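Local coordinates for D-xylonate dehydratase (Caulobacter crescentus, PDB 5OYN), which catalyses the dehydration of D-xylonate to 2-dehydro-3-deoxy-D-arabinonate in D-xylose degradation, using a [2Fe-2S] cluster and magnesium, and also dehydrates D-gluconate, at residues R17-D22 / P127-V132; T150-A155 / Y588-A593; R414-S419 / D452-L457; A429-F434 / S521-G526. All coordinates share one frame; numbering follows the deposited sequence.

In the fold
The four contacts form two pairs on opposite sides of the chain's centre. Contacts 1 and 2 are buried and touch each other: strand 130-135, entered from contact 1, and helix 141-151, ending in contact 2, are successive elements of the chain, the strand lying in the parallel sheet, and Val131 N lies 3.0 Å from Pro154 O. Contacts 3 and 4, only partly buried, share the mixed sheet, where strands 455-460 and 426-435 are neighbours. Their centres are about 16 Å apart. Chemistry follows place: a buried carboxylate receives two bonds across contact 1, a helix end gives its carbonyls in contact 2, arginine and tyrosine reach backbone oxygens in contact 3, and a threonine hydroxyl accepts from a strand N-H in contact 4.

Contact 1 of 4, residues R17-D22 / P127-V132; sequences RFRSRD and PIDAVV
Asp129 receives two hydrogen bonds from Ser20, one for each carboxylate oxygen. The backbone N of Ser20 donates to Asp129 OD1 at 3.0 Å with an N-H...O angle of 159°, while Ser20 OG donates to Asp129 OD2; both oxygens accept on their syn lone pairs. The hydroxyl reaches OD2 because chi1 of 39° sets OG between the backbone N and the carbonyl carbon. The backbone N of Ile56, on strand 56-61, also donates to OD2, joining the carboxylate to the parallel sheet.

A second polar link runs from Arg19 to the backbone. Its NE points at Ile128 O, 2.9 Å away and nearly in the guanidinium plane, and NH2 of the same group continues to His124 O at the end of helix 109-125.

Carbon atoms lie round these bonds: Phe18 crosses Asp129 at about a right angle, its CB beside the carboxylate and its ring edge-to-face with Tyr259, and Pro127 CB lies 3.8 Å from Ser20 CA.

The N-terminal segment is thus fastened where strand 130-135 begins. With three donors on a buried carboxylate and Arg19 NE 4.9 Å from Asp129 OD1, the aspartate is likely to be stabilised as the anion.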
loop_
_atom_site.group_PDB
_atom_site.type_symbol
_atom_site.label_atom_id
_atom_site.label_comp_id
_atom_site.label_asym_id
_atom_site.label_seq_id
_atom_site.Cartn_x
_atom_site.Cartn_y
_atom_site.Cartn_z
ATOM N N ARG A 17 27.379 -6.902 -19.164
ATOM C CA ARG A 17 26.224 -6.755 -20.045
ATOM C C ARG A 17 25.224 -7.822 -19.622
ATOM O O ARG A 17 25.364 -9.003 -19.967
ATOM C CB ARG A 17 26.606 -6.875 -21.517
ATOM C CG ARG A 17 25.427 -7.270 -22.425
ATOM C CD ARG A 17 25.601 -6.822 -23.860
ATOM N NE ARG A 17 25.299 -5.404 -24.009
ATOM C CZ ARG A 17 24.419 -4.927 -24.884
ATOM N NH1 ARG A 17 23.762 -5.761 -25.685
ATOM N NH2 ARG A 17 24.196 -3.619 -24.964
ATOM N N PHE A 18 24.228 -7.404 -18.846
ATOM C CA PHE A 18 23.202 -8.310 -18.372
ATOM C C PHE A 18 22.218 -8.636 -19.496
ATOM O O PHE A 18 22.067 -7.881 -20.457
ATOM C CB PHE A 18 22.487 -7.683 -17.189
ATOM C CG PHE A 18 23.386 -7.372 -16.029
ATOM C CD1 PHE A 18 23.771 -8.368 -15.148
ATOM C CD2 PHE A 18 23.817 -6.078 -15.796
ATOM C CE1 PHE A 18 24.582 -8.083 -14.063
ATOM C CE2 PHE A 18 24.630 -5.785 -14.712
ATOM C CZ PHE A 18 25.020 -6.795 -13.848
ATOM N N ARG A 19 21.543 -9.781 -19.378
ATOM C CA ARG A 19 20.580 -10.147 -20.416
ATOM C C ARG A 19 19.486 -9.099 -20.564
ATOM O O ARG A 19 18.873 -8.987 -21.634
ATOM C CB ARG A 19 19.956 -11.502 -20.115
ATOM C CG ARG A 19 19.811 -11.742 -18.653
ATOM C CD ARG A 19 19.407 -13.157 -18.387
ATOM N NE ARG A 19 17.974 -13.370 -18.542
ATOM C CZ ARG A 19 17.436 -14.052 -19.541
ATOM N NH1 ARG A 19 18.225 -14.563 -20.485
ATOM N NH2 ARG A 19 16.119 -14.223 -19.599
ATOM N N SER A 20 19.205 -8.340 -19.498
ATOM C CA SER A 20 18.282 -7.218 -19.618
ATOM C C SER A 20 18.678 -6.319 -20.781
ATOM O O SER A 20 17.821 -5.898 -21.566
ATOM C CB SER A 20 18.233 -6.424 -18.309
ATOM O OG SER A 20 19.509 -6.297 -17.703
ATOM N N ARG A 21 19.982 -6.056 -20.937
ATOM C CA ARG A 21 20.457 -5.186 -22.008
ATOM C C ARG A 21 20.038 -5.668 -23.388
ATOM O O ARG A 21 19.996 -4.864 -24.317
ATOM C CB ARG A 21 21.977 -5.044 -21.953
ATOM C CG ARG A 21 22.505 -4.465 -20.638
ATOM C CD ARG A 21 22.038 -3.019 -20.429
ATOM N NE ARG A 21 21.160 -2.868 -19.259
ATOM C CZ ARG A 21 20.559 -1.729 -18.907
ATOM N NH1 ARG A 21 20.751 -0.630 -19.629
ATOM N NH2 ARG A 21 19.787 -1.679 -17.822
ATOM N N ASP A 22 19.703 -6.947 -23.555
ATOM C CA ASP A 22 19.228 -7.363 -24.867
ATOM C C ASP A 22 17.833 -6.829 -25.178
ATOM O O ASP A 22 17.420 -6.836 -26.345
ATOM C CB ASP A 22 19.245 -8.880 -24.996
ATOM C CG ASP A 22 18.981 -9.335 -26.426
ATOM O OD1 ASP A 22 19.852 -9.110 -27.304
ATOM O OD2 ASP A 22 17.887 -9.890 -26.675
ATOM N N PRO A 127 13.113 -9.269 -19.315
ATOM C CA PRO A 127 14.494 -8.810 -19.102
ATOM C C PRO A 127 14.904 -8.860 -17.640
ATOM O O PRO A 127 15.134 -7.820 -17.012
ATOM C CB PRO A 127 14.474 -7.370 -19.630
ATOM C CG PRO A 127 13.086 -6.941 -19.452
ATOM C CD PRO A 127 12.231 -8.159 -19.704
ATOM N N ILE A 128 14.999 -10.071 -17.094
ATOM C CA ILE A 128 15.285 -10.296 -15.683
ATOM C C ILE A 128 16.692 -10.861 -15.562
ATOM O O ILE A 128 17.050 -11.810 -16.273
ATOM C CB ILE A 128 14.244 -11.237 -15.054
ATOM C CG1 ILE A 128 12.881 -10.542 -15.017
ATOM C CG2 ILE A 128 14.673 -11.683 -13.657
ATOM C CD1 ILE A 128 11.720 -11.506 -14.932
ATOM N N ASP A 129 17.492 -10.274 -14.670
ATOM C CA ASP A 129 18.879 -10.675 -14.488
ATOM C C ASP A 129 19.058 -11.612 -13.303
ATOM O O ASP A 129 19.531 -12.738 -13.467
ATOM C CB ASP A 129 19.759 -9.444 -14.314
ATOM C CG ASP A 129 19.796 -8.611 -15.552
ATOM O OD1 ASP A 129 19.801 -9.225 -16.652
ATOM O OD2 ASP A 129 19.805 -7.357 -15.431
ATOM N N ALA A 130 18.730 -11.150 -12.106
ATOM C CA ALA A 130 18.749 -11.966 -10.909
ATOM C C ALA A 130 17.341 -12.002 -10.333
ATOM O O ALA A 130 16.447 -11.274 -10.779
ATOM C CB ALA A 130 19.752 -11.419 -9.886
ATOM N N VAL A 131 17.138 -12.857 -9.327
ATOM C CA VAL A 131 15.823 -13.026 -8.723
ATOM C C VAL A 131 15.940 -13.164 -7.208
ATOM O O VAL A 131 16.940 -13.652 -6.672
ATOM C CB VAL A 131 15.082 -14.228 -9.330
ATOM C CG1 VAL A 131 15.704 -15.518 -8.867
ATOM C CG2 VAL A 131 13.604 -14.171 -8.964
ATOM N N VAL A 132 14.913 -12.679 -6.517
ATOM C CA VAL A 132 14.730 -12.905 -5.095
ATOM C C VAL A 132 13.462 -13.728 -4.949
ATOM O O VAL A 132 12.365 -13.251 -5.264
ATOM C CB VAL A 132 14.636 -11.593 -4.318
ATOM C CG1 VAL A 132 14.333 -11.883 -2.857
ATOM C CG2 VAL A 132 15.922 -10.813 -4.471
#

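Contact 2 of 4, residues T150-A155 / Y588-A593; sequences TVNIPA and YQDLAA
Thr150 and Val151, the last helical residues of 141-151, give their carbonyl oxygens to the backbone of the C-terminal segment. Leu591 N donates to Thr150 O at 3.0 Å along an almost straight line (174°), and Ala592 N donates to Val151 O at the same length but with more bend. Both donors lie in the planes of the carbonyls they meet.

One side-chain bond accompanies them. Asn152 ND2 donates to Asp590 OD1 at 3.3 Å, with the oxygen in the amide plane but the donor well above the carboxylate plane, the amide and carboxylate planes being 79° apart. CG of Asn152 lies opposite its own N (chi1 -160°), which carries the amide to Asp590, and its OD1 accepts from Leu265 N.

The setting is the end of a helix in a beta-alpha-beta crossover: strand 130-135, helix 141-151 and strand 155-159 follow in order, the two strands being parallel neighbours. Asn152 takes positive phi as the chain leaves the helix, and the 3-10 segment 591-593 covers this turn.

Apolar contacts complete the joint. Thr150 CG2 lies beside Leu591 CD1 at 3.8 Å, the two side chains pointing the same way, while the hydroxyl of Thr150 bonds to Tyr116 OH. Ala592 CB rests against Ile153 CG2 at 3.7 Å and also meets Val151 CG1, and Leu591 also packs against Met562 of a second subunit.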
loop_
_atom_site.group_PDB
_atom_site.type_symbol
_atom_site.label_atom_id
_atom_site.label_comp_id
_atom_site.label_asym_id
_atom_site.label_seq_id
_atom_site.Cartn_x
_atom_site.Cartn_y
_atom_site.Cartn_z
ATOM N N THR A 150 16.420 -24.263 -13.281
ATOM C CA THR A 150 16.168 -24.541 -14.693
ATOM C C THR A 150 16.608 -23.376 -15.560
ATOM O O THR A 150 17.267 -23.558 -16.589
ATOM C CB THR A 150 14.686 -24.835 -14.931
ATOM O OG1 THR A 150 14.318 -26.058 -14.282
ATOM C CG2 THR A 150 14.405 -24.962 -16.412
ATOM N N VAL A 151 16.262 -22.158 -15.152
ATOM C CA VAL A 151 16.686 -20.996 -15.917
ATOM C C VAL A 151 18.125 -20.642 -15.584
ATOM O O VAL A 151 18.908 -20.276 -16.469
ATOM C CB VAL A 151 15.720 -19.829 -15.668
ATOM C CG1 VAL A 151 16.268 -18.530 -16.256
ATOM C CG2 VAL A 151 14.365 -20.171 -16.261
ATOM N N ASN A 152 18.500 -20.770 -14.315
ATOM C CA ASN A 152 19.878 -20.579 -13.865
ATOM C C ASN A 152 20.344 -19.145 -14.106
ATOM O O ASN A 152 21.282 -18.885 -14.859
ATOM C CB ASN A 152 20.831 -21.585 -14.527
ATOM C CG ASN A 152 22.133 -21.743 -13.761
ATOM O OD1 ASN A 152 22.146 -21.747 -12.530
ATOM N ND2 ASN A 152 23.236 -21.888 -14.486
ATOM N N ILE A 153 19.655 -18.212 -13.454
ATOM C CA ILE A 153 20.176 -16.857 -13.268
ATOM C C ILE A 153 20.426 -16.703 -11.773
ATOM O O ILE A 153 19.812 -17.435 -10.983
ATOM C CB ILE A 153 19.209 -15.788 -13.803
ATOM C CG1 ILE A 153 17.790 -16.028 -13.290
ATOM C CG2 ILE A 153 19.204 -15.762 -15.311
ATOM C CD1 ILE A 153 16.920 -14.767 -13.327
ATOM N N PRO A 154 21.308 -15.803 -11.334
ATOM C CA PRO A 154 21.595 -15.705 -9.893
ATOM C C PRO A 154 20.320 -15.489 -9.083
ATOM O O PRO A 154 19.490 -14.637 -9.406
ATOM C CB PRO A 154 22.546 -14.508 -9.796
ATOM C CG PRO A 154 23.089 -14.316 -11.176
ATOM C CD PRO A 154 22.059 -14.814 -12.125
ATOM N N ALA A 155 20.162 -16.302 -8.037
ATOM C CA ALA A 155 18.943 -16.378 -7.246
ATOM C C ALA A 155 19.289 -16.341 -5.767
ATOM O O ALA A 155 20.431 -16.574 -5.372
ATOM C CB ALA A 155 18.160 -17.652 -7.553
ATOM N N TYR A 588 15.433 -30.010 -19.329
ATOM C CA TYR A 588 15.792 -28.612 -19.635
ATOM C C TYR A 588 16.709 -28.012 -18.570
ATOM O O TYR A 588 16.338 -27.937 -17.392
ATOM C CB TYR A 588 14.531 -27.758 -19.778
ATOM C CG TYR A 588 13.645 -28.229 -20.896
ATOM C CD1 TYR A 588 12.677 -29.196 -20.664
ATOM C CD2 TYR A 588 13.796 -27.735 -22.197
ATOM C CE1 TYR A 588 11.870 -29.661 -21.683
ATOM C CE2 TYR A 588 12.991 -28.199 -23.233
ATOM C CZ TYR A 588 12.033 -29.167 -22.965
ATOM O OH TYR A 588 11.223 -29.634 -23.969
ATOM N N GLN A 589 17.888 -27.542 -18.982
ATOM C CA GLN A 589 18.883 -27.053 -18.036
ATOM C C GLN A 589 19.536 -25.786 -18.558
ATOM O O GLN A 589 19.707 -25.611 -19.768
ATOM C CB GLN A 589 19.980 -28.086 -17.760
ATOM C CG GLN A 589 19.462 -29.429 -17.302
ATOM C CD GLN A 589 19.385 -29.546 -15.796
ATOM O OE1 GLN A 589 20.152 -28.907 -15.067
ATOM N NE2 GLN A 589 18.454 -30.375 -15.315
ATOM N N ASP A 590 19.903 -24.911 -17.620
ATOM C CA ASP A 590 20.636 -23.674 -17.905
ATOM C C ASP A 590 20.024 -22.896 -19.079
ATOM O O ASP A 590 20.723 -22.432 -19.983
ATOM C CB ASP A 590 22.116 -23.987 -18.152
ATOM C CG ASP A 590 22.979 -22.736 -18.224
ATOM O OD1 ASP A 590 22.544 -21.685 -17.705
ATOM O OD2 ASP A 590 24.088 -22.795 -18.806
ATOM N N LEU A 591 18.694 -22.731 -19.051
ATOM C CA LEU A 591 18.005 -22.091 -20.172
ATOM C C LEU A 591 18.444 -20.646 -20.403
ATOM O O LEU A 591 18.260 -20.133 -21.512
ATOM C CB LEU A 591 16.488 -22.124 -19.981
ATOM C CG LEU A 591 15.803 -23.429 -19.595
ATOM C CD1 LEU A 591 14.299 -23.332 -19.834
ATOM C CD2 LEU A 591 16.389 -24.595 -20.365
ATOM N N ALA A 592 19.021 -19.978 -19.402
ATOM C CA ALA A 592 19.450 -18.593 -19.597
ATOM C C ALA A 592 20.695 -18.479 -20.458
ATOM O O ALA A 592 21.138 -17.360 -20.738
ATOM C CB ALA A 592 19.707 -17.910 -18.254
ATOM N N ALA A 593 21.279 -19.607 -20.861
ATOM C CA ALA A 593 22.440 -19.562 -21.741
ATOM C C ALA A 593 22.060 -19.114 -23.147
ATOM O O ALA A 593 22.844 -18.417 -23.804
ATOM C CB ALA A 593 23.117 -20.929 -21.782
#

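Contact 3 of 4, residues R414-S419 / D452-L457; sequences RKRYLS and DERCIL
Tyr417 and Arg454 slide past each other in opposite directions, each ending on the carbonyl of the residue that precedes the other. The tyrosine brings its hydroxyl to Glu453 O, 2.9 Å from Tyr417 OH; OH lies in the plane of that carbonyl, and the oxygen sits near the ring plane, at the ring's edge. A chi1 of -51° turns the ring beside its own backbone N, and Arg416 CG covers one ring face.

Arg454 returns along the ring. Bends at chi2 and chi3 fold its chain back toward the helix, so that Tyr417 CD1 sits over one guanidinium face, offset toward the rim and 3.9 Å from Arg454 NH2; ring and guanidinium planes are 53° apart. Arg454 NH1 then donates to Arg416 O at 3.2 Å, with an N-H...O angle of 147°.

Arg416 crosses Glu453 at about a right angle. Arg416 NH1 is 4.0 Å from Glu453 OE2, beyond a salt bridge, which leaves a looser attraction of opposite charges. A phenylalanine in place of Tyr417 would probably leave Glu453 O without its hydroxyl partner.

The contact joins the C-terminal end of helix 411-417 to the type I turn from Asp452 to Cys455 that leads into strand 455-460, the neighbour of 426-435 in the mixed sheet. Both hydrogen bonds end on backbone carbonyls, the tyrosine's in plane and the longer arginine bond from above the plane, with the charged pair probably adding only a weak, less directional pull.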
loop_
_atom_site.group_PDB
_atom_site.type_symbol
_atom_site.label_atom_id
_atom_site.label_comp_id
_atom_site.label_asym_id
_atom_site.label_seq_id
_atom_site.Cartn_x
_atom_site.Cartn_y
_atom_site.Cartn_z
ATOM N N ARG A 414 6.987 -47.354 20.942
ATOM C CA ARG A 414 8.191 -48.172 21.006
ATOM C C ARG A 414 7.961 -49.425 21.846
ATOM O O ARG A 414 8.173 -50.547 21.374
ATOM C CB ARG A 414 9.352 -47.349 21.559
ATOM C CG ARG A 414 10.697 -48.047 21.452
ATOM C CD ARG A 414 11.853 -47.105 21.737
ATOM N NE ARG A 414 11.872 -45.973 20.810
ATOM C CZ ARG A 414 12.395 -46.003 19.584
ATOM N NH1 ARG A 414 12.962 -47.116 19.111
ATOM N NH2 ARG A 414 12.349 -44.911 18.826
ATOM N N LYS A 415 7.499 -49.251 23.090
ATOM C CA LYS A 415 7.241 -50.388 23.973
ATOM C C LYS A 415 6.274 -51.394 23.362
ATOM O O LYS A 415 6.412 -52.596 23.590
ATOM C CB LYS A 415 6.687 -49.900 25.314
ATOM C CG LYS A 415 7.756 -49.573 26.347
ATOM C CD LYS A 415 7.141 -49.030 27.633
ATOM C CE LYS A 415 7.892 -47.792 28.125
ATOM N NZ LYS A 415 6.988 -46.809 28.806
ATOM N N ARG A 416 5.299 -50.935 22.586
ATOM C CA ARG A 416 4.264 -51.841 22.104
ATOM C C ARG A 416 4.743 -52.710 20.943
ATOM O O ARG A 416 4.418 -53.902 20.888
ATOM C CB ARG A 416 3.018 -51.046 21.695
ATOM C CG ARG A 416 1.805 -51.922 21.394
ATOM C CD ARG A 416 0.587 -51.123 20.952
ATOM N NE ARG A 416 0.403 -49.903 21.730
ATOM C CZ ARG A 416 -0.194 -49.868 22.917
ATOM N NH1 ARG A 416 -0.665 -50.992 23.455
ATOM N NH2 ARG A 416 -0.322 -48.712 23.565
ATOM N N TYR A 417 5.505 -52.148 20.008
ATOM C CA TYR A 417 5.834 -52.873 18.785
ATOM C C TYR A 417 7.314 -53.164 18.612
ATOM O O TYR A 417 7.673 -54.270 18.196
ATOM C CB TYR A 417 5.341 -52.101 17.554
ATOM C CG TYR A 417 3.890 -51.691 17.623
ATOM C CD1 TYR A 417 2.876 -52.582 17.281
ATOM C CD2 TYR A 417 3.533 -50.402 18.021
ATOM C CE1 TYR A 417 1.542 -52.202 17.340
ATOM C CE2 TYR A 417 2.206 -50.011 18.080
ATOM C CZ TYR A 417 1.217 -50.911 17.739
ATOM O OH TYR A 417 -0.097 -50.516 17.808
ATOM N N LEU A 418 8.187 -52.205 18.894
ATOM C CA LEU A 418 9.604 -52.374 18.617
ATOM C C LEU A 418 10.380 -52.910 19.811
ATOM O O LEU A 418 11.608 -52.775 19.843
ATOM C CB LEU A 418 10.212 -51.050 18.158
ATOM C CG LEU A 418 9.303 -50.108 17.373
ATOM C CD1 LEU A 418 10.023 -48.795 17.106
ATOM C CD2 LEU A 418 8.822 -50.740 16.067
ATOM N N SER A 419 9.701 -53.522 20.788
ATOM C CA SER A 419 10.362 -53.864 22.045
ATOM C C SER A 419 10.253 -55.347 22.429
ATOM O O SER A 419 10.434 -55.682 23.607
ATOM C CB SER A 419 9.811 -52.982 23.170
ATOM O OG SER A 419 10.576 -51.798 23.304
ATOM N N ASP A 452 -7.599 -54.019 16.532
ATOM C CA ASP A 452 -6.997 -54.042 17.862
ATOM C C ASP A 452 -5.544 -53.602 17.741
ATOM O O ASP A 452 -5.075 -53.239 16.659
ATOM C CB ASP A 452 -7.129 -55.423 18.523
ATOM C CG ASP A 452 -6.556 -56.572 17.667
ATOM O OD1 ASP A 452 -5.645 -56.348 16.828
ATOM O OD2 ASP A 452 -7.025 -57.722 17.848
ATOM N N GLU A 453 -4.823 -53.683 18.860
ATOM C CA GLU A 453 -3.492 -53.098 18.969
ATOM C C GLU A 453 -2.479 -53.666 17.979
ATOM O O GLU A 453 -1.423 -53.057 17.785
ATOM C CB GLU A 453 -2.993 -53.287 20.394
ATOM C CG GLU A 453 -4.142 -53.520 21.350
ATOM C CD GLU A 453 -3.670 -53.889 22.734
ATOM O OE1 GLU A 453 -4.390 -53.574 23.713
ATOM O OE2 GLU A 453 -2.572 -54.483 22.835
ATOM N N ARG A 454 -2.757 -54.802 17.341
ATOM C CA ARG A 454 -1.778 -55.420 16.454
ATOM C C ARG A 454 -2.142 -55.262 14.979
ATOM O O ARG A 454 -1.682 -56.046 14.141
ATOM C CB ARG A 454 -1.585 -56.897 16.808
ATOM C CG ARG A 454 -1.622 -57.203 18.308
ATOM C CD ARG A 454 -0.428 -56.633 19.061
ATOM N NE ARG A 454 0.817 -56.722 18.296
ATOM C CZ ARG A 454 2.009 -56.352 18.765
ATOM N NH1 ARG A 454 2.120 -55.877 20.007
ATOM N NH2 ARG A 454 3.091 -56.454 17.998
ATOM N N CYS A 455 -2.937 -54.251 14.639
ATOM C CA CYS A 455 -3.238 -53.929 13.251
ATOM C C CYS A 455 -2.313 -52.824 12.749
ATOM O O CYS A 455 -1.614 -52.162 13.519
ATOM C CB CYS A 455 -4.706 -53.520 13.098
ATOM S SG CYS A 455 -5.851 -54.641 13.961
ATOM N N ILE A 456 -2.297 -52.646 11.430
ATOM C CA ILE A 456 -1.573 -51.556 10.785
ATOM C C ILE A 456 -2.499 -50.922 9.749
ATOM O O ILE A 456 -2.984 -51.607 8.839
ATOM C CB ILE A 456 -0.249 -52.027 10.147
ATOM C CG1 ILE A 456 0.354 -50.920 9.281
ATOM C CG2 ILE A 456 -0.441 -53.314 9.336
ATOM C CD1 ILE A 456 1.798 -51.146 8.941
ATOM N N LEU A 457 -2.754 -49.622 9.892
ATOM C CA LEU A 457 -3.697 -48.944 9.013
ATOM C C LEU A 457 -3.012 -48.541 7.714
ATOM O O LEU A 457 -1.939 -47.928 7.717
ATOM C CB LEU A 457 -4.302 -47.735 9.718
ATOM C CG LEU A 457 -4.853 -48.081 11.112
ATOM C CD1 LEU A 457 -5.139 -46.820 11.918
ATOM C CD2 LEU A 457 -6.096 -48.970 11.028
#

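Contact 4 of 4, residues A429-F434 / S521-G526; sequences ARAIVF and SWLRTG
A chi1 of -57° places Thr525 OG1 beside its own backbone N and CG2 opposite it, so the hydroxyl reaches Val433 while the methyl turns to Ile432. Thr525 thereby sits against strand 426-435 of the mixed sheet, in the loop that leads into the antiparallel neighbour 528-532. Val433 N donates to Thr525 OG1 at 3.1 Å, N-H...O angle 164°. Gly526 N donates to Ala431 O at 2.9 Å, in the carbonyl plane, and Thr525 CA makes a CA-H...O contact to the same oxygen. An alanine at Thr525 would lack OG1 and is likely to leave Val433 N without this acceptor.

Leu523 supplies the apolar part: CD1 meets Ala431 CB, and Leu523 CD2 meets Val433 CG2 at 3.5 Å. At its backbone angles (phi 91°) a side chain on Gly526 would collide with the carbonyl oxygen of Thr525, consistent with a glycine here. Arg430 NH2 is bonded to Leu449 O, and Arg430 CG lies 3.8 Å from Gly526 CA.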
loop_
_atom_site.group_PDB
_atom_site.type_symbol
_atom_site.label_atom_id
_atom_site.label_comp_id
_atom_site.label_asym_id
_atom_site.label_seq_id
_atom_site.Cartn_x
_atom_site.Cartn_y
_atom_site.Cartn_z
ATOM N N ALA A 429 2.006 -57.091 11.912
ATOM C CA ALA A 429 0.685 -56.531 12.156
ATOM C C ALA A 429 -0.269 -56.940 11.041
ATOM O O ALA A 429 0.137 -57.410 9.972
ATOM C CB ALA A 429 0.736 -55.007 12.291
ATOM N N ARG A 430 -1.557 -56.740 11.312
ATOM C CA ARG A 430 -2.635 -57.134 10.416
ATOM C C ARG A 430 -3.123 -55.912 9.647
ATOM O O ARG A 430 -3.561 -54.927 10.252
ATOM C CB ARG A 430 -3.778 -57.758 11.213
ATOM C CG ARG A 430 -4.973 -58.146 10.374
ATOM C CD ARG A 430 -5.838 -59.081 11.151
ATOM N NE ARG A 430 -6.660 -58.378 12.123
ATOM C CZ ARG A 430 -7.841 -57.850 11.821
ATOM N NH1 ARG A 430 -8.310 -57.952 10.571
ATOM N NH2 ARG A 430 -8.547 -57.223 12.763
ATOM N N ALA A 431 -3.075 -55.985 8.321
ATOM C CA ALA A 431 -3.391 -54.826 7.501
ATOM C C ALA A 431 -4.885 -54.505 7.540
ATOM O O ALA A 431 -5.729 -55.394 7.410
ATOM C CB ALA A 431 -2.937 -55.066 6.063
ATOM N N ILE A 432 -5.207 -53.226 7.728
ATOM C CA ILE A 432 -6.556 -52.687 7.542
ATOM C C ILE A 432 -6.447 -51.669 6.414
ATOM O O ILE A 432 -5.945 -50.556 6.623
ATOM C CB ILE A 432 -7.112 -52.044 8.814
ATOM C CG1 ILE A 432 -6.795 -52.918 10.036
ATOM C CG2 ILE A 432 -8.606 -51.780 8.664
ATOM C CD1 ILE A 432 -7.704 -54.121 10.195
ATOM N N VAL A 433 -6.907 -52.042 5.220
ATOM C CA VAL A 433 -6.659 -51.280 3.999
ATOM C C VAL A 433 -7.855 -50.392 3.682
ATOM O O VAL A 433 -9.014 -50.821 3.786
ATOM C CB VAL A 433 -6.349 -52.223 2.825
ATOM C CG1 VAL A 433 -6.052 -51.432 1.549
ATOM C CG2 VAL A 433 -5.186 -53.117 3.189
ATOM N N PHE A 434 -7.570 -49.149 3.284
ATOM C CA PHE A 434 -8.587 -48.182 2.898
ATOM C C PHE A 434 -8.238 -47.595 1.543
ATOM O O PHE A 434 -7.063 -47.362 1.240
ATOM C CB PHE A 434 -8.706 -47.068 3.915
ATOM C CG PHE A 434 -8.980 -47.546 5.294
ATOM C CD1 PHE A 434 -10.264 -47.927 5.665
ATOM C CD2 PHE A 434 -7.963 -47.613 6.228
ATOM C CE1 PHE A 434 -10.531 -48.374 6.953
ATOM C CE2 PHE A 434 -8.222 -48.054 7.517
ATOM C CZ PHE A 434 -9.510 -48.434 7.881
ATOM N N SER A 521 -1.284 -52.317 -4.606
ATOM C CA SER A 521 -2.495 -52.549 -5.392
ATOM C C SER A 521 -3.131 -53.895 -5.075
ATOM O O SER A 521 -4.350 -54.042 -5.214
ATOM C CB SER A 521 -2.209 -52.444 -6.892
ATOM O OG SER A 521 -0.918 -52.917 -7.220
ATOM N N TRP A 522 -2.344 -54.882 -4.636
ATOM C CA TRP A 522 -2.881 -56.212 -4.391
ATOM C C TRP A 522 -3.046 -56.551 -2.919
ATOM O O TRP A 522 -3.625 -57.599 -2.611
ATOM C CB TRP A 522 -2.015 -57.291 -5.067
ATOM C CG TRP A 522 -0.510 -57.240 -4.851
ATOM C CD1 TRP A 522 0.443 -56.827 -5.757
ATOM C CD2 TRP A 522 0.210 -57.675 -3.691
ATOM N NE1 TRP A 522 1.705 -56.958 -5.215
ATOM C CE2 TRP A 522 1.589 -57.469 -3.947
ATOM C CE3 TRP A 522 -0.174 -58.198 -2.454
ATOM C CZ2 TRP A 522 2.578 -57.772 -3.010
ATOM C CZ3 TRP A 522 0.815 -58.503 -1.520
ATOM C CH2 TRP A 522 2.172 -58.290 -1.806
ATOM N N LEU A 523 -2.572 -55.705 -2.008
ATOM C CA LEU A 523 -2.739 -55.986 -0.587
ATOM C C LEU A 523 -4.217 -55.947 -0.206
ATOM O O LEU A 523 -5.019 -55.219 -0.796
ATOM C CB LEU A 523 -1.935 -54.991 0.245
ATOM C CG LEU A 523 -2.087 -54.947 1.764
ATOM C CD1 LEU A 523 -1.079 -55.853 2.458
ATOM C CD2 LEU A 523 -1.877 -53.525 2.213
ATOM N N ARG A 524 -4.589 -56.781 0.760
ATOM C CA ARG A 524 -5.977 -56.878 1.179
ATOM C C ARG A 524 -6.034 -56.941 2.694
ATOM O O ARG A 524 -5.120 -57.455 3.342
ATOM C CB ARG A 524 -6.677 -58.104 0.573
ATOM C CG ARG A 524 -6.465 -58.282 -0.923
ATOM C CD ARG A 524 -7.393 -57.394 -1.734
ATOM N NE ARG A 524 -7.255 -57.594 -3.177
ATOM C CZ ARG A 524 -6.647 -56.739 -3.997
ATOM N NH1 ARG A 524 -6.109 -55.622 -3.513
ATOM N NH2 ARG A 524 -6.570 -56.997 -5.303
ATOM N N THR A 525 -7.116 -56.393 3.250
ATOM C CA THR A 525 -7.311 -56.399 4.695
ATOM C C THR A 525 -7.186 -57.822 5.235
ATOM O O THR A 525 -7.547 -58.793 4.568
ATOM C CB THR A 525 -8.681 -55.794 5.028
ATOM O OG1 THR A 525 -8.755 -54.471 4.480
ATOM C CG2 THR A 525 -8.910 -55.715 6.518
ATOM N N GLY A 526 -6.634 -57.951 6.438
ATOM C CA GLY A 526 -6.413 -59.244 7.037
ATOM C C GLY A 526 -5.061 -59.860 6.744
ATOM O O GLY A 526 -4.620 -60.743 7.499
#